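Local structure of D-galactonate dehydratase family member SEN1436 (Salmonella enterica subsp. enterica serovar Enteritidis, 3TW9) at residues 289-300 with 311-322. The protein dehydrates D-gluconate to 2-dehydro-3-deoxy-D-gluconate with low magnesium-dependent activity in vitro, too low to suggest a significant role in its degradation in vivo. Sequence-based numbering, arbitrary orientation.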
loop_
_atom_site.group_PDB
_atom_site.type_symbol
_atom_site.label_atom_id
_atom_site.label_comp_id
_atom_site.label_asym_id
_atom_site.label_seq_id
_atom_site.Cartn_x
_atom_site.Cartn_y
_atom_site.Cartn_z
ATOM N N ARG C 289 20.048 15.670 6.188
ATOM C CA ARG C 289 19.608 14.757 7.269
ATOM C C ARG C 289 20.726 14.196 8.167
ATOM O O ARG C 289 20.453 13.573 9.199
ATOM C CB ARG C 289 18.718 13.643 6.695
ATOM C CG ARG C 289 17.491 14.152 5.955
ATOM C CD ARG C 289 16.416 14.622 6.907
ATOM N NE ARG C 289 15.557 13.527 7.292
ATOM C CZ ARG C 289 14.381 13.694 7.903
ATOM N NH1 ARG C 289 14.009 14.895 8.295
ATOM N NH2 ARG C 289 13.606 12.641 8.165
ATOM N N GLN C 290 21.980 14.440 7.773
ATOM C CA GLN C 290 23.145 14.207 8.632
ATOM C C GLN C 290 23.292 15.290 9.700
ATOM O O GLN C 290 24.010 15.098 10.686
ATOM C CB GLN C 290 24.420 14.184 7.805
ATOM C CG GLN C 290 24.530 12.978 6.912
ATOM C CD GLN C 290 25.698 13.064 5.906
ATOM O OE1 GLN C 290 26.252 14.146 5.607
ATOM N NE2 GLN C 290 26.061 11.914 5.364
ATOM N N GLN C 291 22.628 16.421 9.492
ATOM C CA GLN C 291 22.870 17.592 10.314
ATOM C C GLN C 291 21.661 18.147 11.071
ATOM O O GLN C 291 21.825 18.606 12.189
ATOM C CB GLN C 291 23.505 18.698 9.489
ATOM C CG GLN C 291 24.860 18.304 8.933
ATOM C CD GLN C 291 25.609 19.469 8.333
ATOM O OE1 GLN C 291 25.478 20.611 8.797
ATOM N NE2 GLN C 291 26.394 19.193 7.274
ATOM N N SER C 292 20.479 18.157 10.451
ATOM C CA SER C 292 19.310 18.799 11.066
ATOM C C SER C 292 18.190 17.840 11.472
ATOM O O SER C 292 17.962 16.810 10.834
ATOM C CB SER C 292 18.743 19.916 10.160
ATOM O OG SER C 292 17.652 20.611 10.810
ATOM N N SER C 293 17.490 18.219 12.534
ATOM C CA SER C 293 16.387 17.450 13.086
ATOM C C SER C 293 15.095 18.246 12.995
ATOM O O SER C 293 14.097 17.831 13.563
ATOM C CB SER C 293 16.650 17.088 14.546
ATOM O OG SER C 293 16.972 18.237 15.294
ATOM N N THR C 294 15.123 19.372 12.285
ATOM C CA THR C 294 13.856 20.075 11.933
ATOM C C THR C 294 13.047 19.165 11.008
ATOM O O THR C 294 13.609 18.677 10.037
ATOM C CB THR C 294 14.158 21.406 11.228
ATOM O OG1 THR C 294 14.756 22.299 12.183
ATOM C CG2 THR C 294 12.900 22.017 10.655
ATOM N N PRO C 295 11.736 18.909 11.300
ATOM C CA PRO C 295 10.976 18.003 10.439
ATOM C C PRO C 295 10.851 18.585 9.041
ATOM O O PRO C 295 10.775 19.804 8.875
ATOM C CB PRO C 295 9.582 17.949 11.089
ATOM C CG PRO C 295 9.848 18.412 12.518
ATOM C CD PRO C 295 10.903 19.440 12.395
ATOM N N ILE C 296 10.914 17.704 8.048
ATOM C CA ILE C 296 11.003 18.140 6.656
ATOM C C ILE C 296 9.848 17.573 5.882
ATOM O O ILE C 296 9.553 16.391 6.017
ATOM C CB ILE C 296 12.297 17.603 5.982
ATOM C CG1 ILE C 296 13.558 18.199 6.608
ATOM C CG2 ILE C 296 12.282 17.841 4.447
ATOM C CD1 ILE C 296 13.647 19.765 6.593
ATOM N N SER C 297 9.207 18.401 5.068
ATOM C CA SER C 297 8.277 17.900 4.066
ATOM C C SER C 297 8.743 18.269 2.637
ATOM O O SER C 297 9.411 19.300 2.399
ATOM C CB SER C 297 6.845 18.391 4.316
ATOM O OG SER C 297 6.745 19.754 3.982
ATOM N N MET C 298 8.353 17.414 1.695
ATOM C CA MET C 298 8.783 17.547 0.317
ATOM C C MET C 298 7.664 17.022 -0.529
ATOM O O MET C 298 7.006 16.044 -0.175
ATOM C CB MET C 298 10.019 16.650 0.042
ATOM C CG MET C 298 11.364 17.248 0.369
ATOM S SD MET C 298 11.813 18.724 -0.576
ATOM C CE MET C 298 11.861 18.036 -2.265
ATOM N N GLY C 299 7.480 17.628 -1.696
ATOM C CA GLY C 299 6.881 16.840 -2.743
ATOM C C GLY C 299 5.675 17.320 -3.510
ATOM O O GLY C 299 5.174 16.585 -4.368
ATOM N N GLU C 300 5.193 18.534 -3.264
ATOM C CA GLU C 300 4.040 18.978 -4.058
ATOM C C GLU C 300 4.355 19.012 -5.581
ATOM O O GLU C 300 3.452 18.859 -6.388
ATOM C CB GLU C 300 3.517 20.323 -3.575
ATOM C CG GLU C 300 4.472 21.447 -3.781
ATOM C CD GLU C 300 3.988 22.768 -3.202
ATOM O OE1 GLU C 300 3.452 22.806 -2.067
ATOM O OE2 GLU C 300 4.178 23.782 -3.894
ATOM N N LEU C 311 13.749 9.104 -1.291
ATOM C CA LEU C 311 13.549 9.912 -0.068
ATOM C C LEU C 311 12.848 9.111 1.031
ATOM O O LEU C 311 13.236 9.170 2.209
ATOM C CB LEU C 311 12.723 11.175 -0.379
ATOM C CG LEU C 311 13.377 12.105 -1.402
ATOM C CD1 LEU C 311 12.545 13.381 -1.540
ATOM C CD2 LEU C 311 14.815 12.457 -1.025
ATOM N N ILE C 312 11.819 8.367 0.649
ATOM C CA ILE C 312 11.055 7.601 1.648
ATOM C C ILE C 312 11.843 6.340 2.060
ATOM O O ILE C 312 11.882 6.025 3.248
ATOM C CB ILE C 312 9.601 7.344 1.195
ATOM C CG1 ILE C 312 8.868 8.689 1.116
ATOM C CG2 ILE C 312 8.842 6.473 2.208
ATOM C CD1 ILE C 312 7.553 8.608 0.481
ATOM N N ASP C 313 12.539 5.714 1.088
ATOM C CA ASP C 313 13.423 4.537 1.298
ATOM C C ASP C 313 14.502 4.762 2.300
ATOM O O ASP C 313 14.908 3.815 3.010
ATOM C CB ASP C 313 14.093 4.038 -0.042
ATOM C CG ASP C 313 13.235 3.026 -0.768
ATOM O OD1 ASP C 313 12.233 2.629 -0.193
ATOM O OD2 ASP C 313 13.560 2.639 -1.902
ATOM N N ASN C 314 14.988 6.002 2.356
ATOM C CA ASN C 314 16.099 6.336 3.204
ATOM C C ASN C 314 15.691 7.254 4.330
ATOM O O ASN C 314 16.555 7.807 5.012
ATOM C CB ASN C 314 17.219 6.967 2.385
ATOM C CG ASN C 314 17.892 5.960 1.490
ATOM O OD1 ASN C 314 18.605 5.085 1.975
ATOM N ND2 ASN C 314 17.646 6.053 0.188
ATOM N N ARG C 315 14.375 7.434 4.478
ATOM C CA ARG C 315 13.794 8.242 5.582
ATOM C C ARG C 315 14.388 9.661 5.620
ATOM O O ARG C 315 14.809 10.169 6.672
ATOM C CB ARG C 315 13.890 7.462 6.908
ATOM C CG ARG C 315 12.929 6.237 6.886
ATOM C CD ARG C 315 13.292 5.107 7.849
ATOM N NE ARG C 315 14.571 4.495 7.500
ATOM C CZ ARG C 315 14.800 3.751 6.413
ATOM N NH1 ARG C 315 13.837 3.439 5.547
ATOM N NH2 ARG C 315 16.021 3.297 6.191
ATOM N N LEU C 316 14.439 10.292 4.448
ATOM C CA LEU C 316 15.083 11.617 4.304
ATOM C C LEU C 316 14.084 12.756 4.426
ATOM O O LEU C 316 14.442 13.934 4.370
ATOM C CB LEU C 316 15.798 11.707 2.949
ATOM C CG LEU C 316 16.987 10.755 2.763
ATOM C CD1 LEU C 316 17.532 10.927 1.362
ATOM C CD2 LEU C 316 18.091 11.020 3.794
ATOM N N ILE C 317 12.813 12.393 4.564
ATOM C CA ILE C 317 11.746 13.352 4.847
ATOM C C ILE C 317 10.822 12.746 5.901
ATOM O O ILE C 317 10.840 11.538 6.113
ATOM C CB ILE C 317 10.878 13.694 3.591
ATOM C CG1 ILE C 317 10.216 12.443 3.029
ATOM C CG2 ILE C 317 11.710 14.365 2.508
ATOM C CD1 ILE C 317 9.252 12.701 1.843
ATOM N N ASP C 318 9.997 13.602 6.508
ATOM C CA ASP C 318 9.053 13.198 7.535
ATOM C C ASP C 318 7.584 13.340 7.080
ATOM O O ASP C 318 6.703 12.721 7.657
ATOM C CB ASP C 318 9.274 14.104 8.727
ATOM C CG ASP C 318 10.695 14.070 9.187
ATOM O OD1 ASP C 318 11.127 12.950 9.595
ATOM O OD2 ASP C 318 11.353 15.110 9.083
ATOM N N TYR C 319 7.354 14.120 6.031
ATOM C CA TYR C 319 6.025 14.294 5.427
ATOM C C TYR C 319 6.114 14.283 3.915
ATOM O O TYR C 319 6.978 14.961 3.344
ATOM C CB TYR C 319 5.356 15.629 5.856
ATOM C CG TYR C 319 5.174 15.734 7.313
ATOM C CD1 TYR C 319 3.955 15.319 7.900
ATOM C CD2 TYR C 319 6.184 16.267 8.139
ATOM C CE1 TYR C 319 3.772 15.422 9.261
ATOM C CE2 TYR C 319 5.998 16.352 9.526
ATOM C CZ TYR C 319 4.787 15.930 10.063
ATOM O OH TYR C 319 4.580 16.015 11.427
ATOM N N ILE C 320 5.174 13.583 3.282
ATOM C CA ILE C 320 5.039 13.607 1.803
ATOM C C ILE C 320 3.891 14.561 1.365
ATOM O O ILE C 320 2.805 14.486 1.907
ATOM C CB ILE C 320 4.941 12.152 1.227
ATOM C CG1 ILE C 320 5.031 12.100 -0.317
ATOM C CG2 ILE C 320 3.781 11.334 1.775
ATOM C CD1 ILE C 320 6.374 12.570 -0.873
ATOM N N ARG C 321 4.180 15.430 0.399
ATOM C CA ARG C 321 3.346 16.604 0.077
ATOM C C ARG C 321 2.711 16.540 -1.292
ATOM O O ARG C 321 2.292 17.568 -1.800
ATOM C CB ARG C 321 4.215 17.878 0.154
ATOM C CG ARG C 321 4.715 18.274 1.578
ATOM C CD ARG C 321 3.619 19.031 2.328
ATOM N NE ARG C 321 3.311 20.311 1.689
ATOM C CZ ARG C 321 2.092 20.855 1.519
ATOM N NH1 ARG C 321 0.968 20.226 1.880
ATOM N NH2 ARG C 321 2.013 22.065 0.960
ATOM N N CYS C 322 2.635 15.360 -1.909
ATOM C CA CYS C 322 2.211 15.314 -3.328
ATOM C C CYS C 322 0.814 15.874 -3.521
ATOM O O CYS C 322 -0.054 15.806 -2.629
ATOM C CB CYS C 322 2.285 13.899 -3.900
ATOM S SG CYS C 322 3.977 13.240 -3.805
#
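Strands 296-298 and 319-320 run parallel, with Ser297 beside Tyr319 and Met298 beside Ile320. Ile296 O accepts hydrogen bonds from Asp318 N (2.9 Å) and Tyr319 N, Tyr319 O accepts one from Met298 N, and beyond the strands Arg321 N donates to Met298 O at 2.9 Å.

Before the strands, Arg289 meets Asp318 end-on: NH1 donates to OD2 (2.8 Å) and NH2 to OD1 (2.9 Å). The carboxylate is twisted 49° from the guanidinium plane, and OD1 is approached from above its own plane. NH2 also bonds to the carbonyl O of Arg315, the C-prime residue of the Schellman motif that ends helix 305-313, while Leu316 O lies over one guanidinium face. Asp318 OD2 spends its anti lone pair on Ile296 N (2.8 Å), so one carboxylate links the Arg289 side chain to the start of strand 296-298.

On one side of the sheet, Met298 CG packs across Ile317 CG2 at 3.6 Å; on the other, Ser297 CB touches Tyr319 CB and Arg321 CG. Two successive folds in the Arg321 chain, at chi2 -82° and chi3 -65°, bring its guanidinium alongside Glu300, with NH2 3.4 Å from OE1 in a long salt bridge. The same NH2 pairs with Glu274 and Glu377, which probably helps fix the magnesium ligands Glu274 and Glu300. Joined through helix 305-313, the two strands form a beta-alpha-beta unit of the enolase-superfamily barrel, with Glu300 (magnesium and substrate) and Arg321 (substrate) just beyond their C-terminal ends.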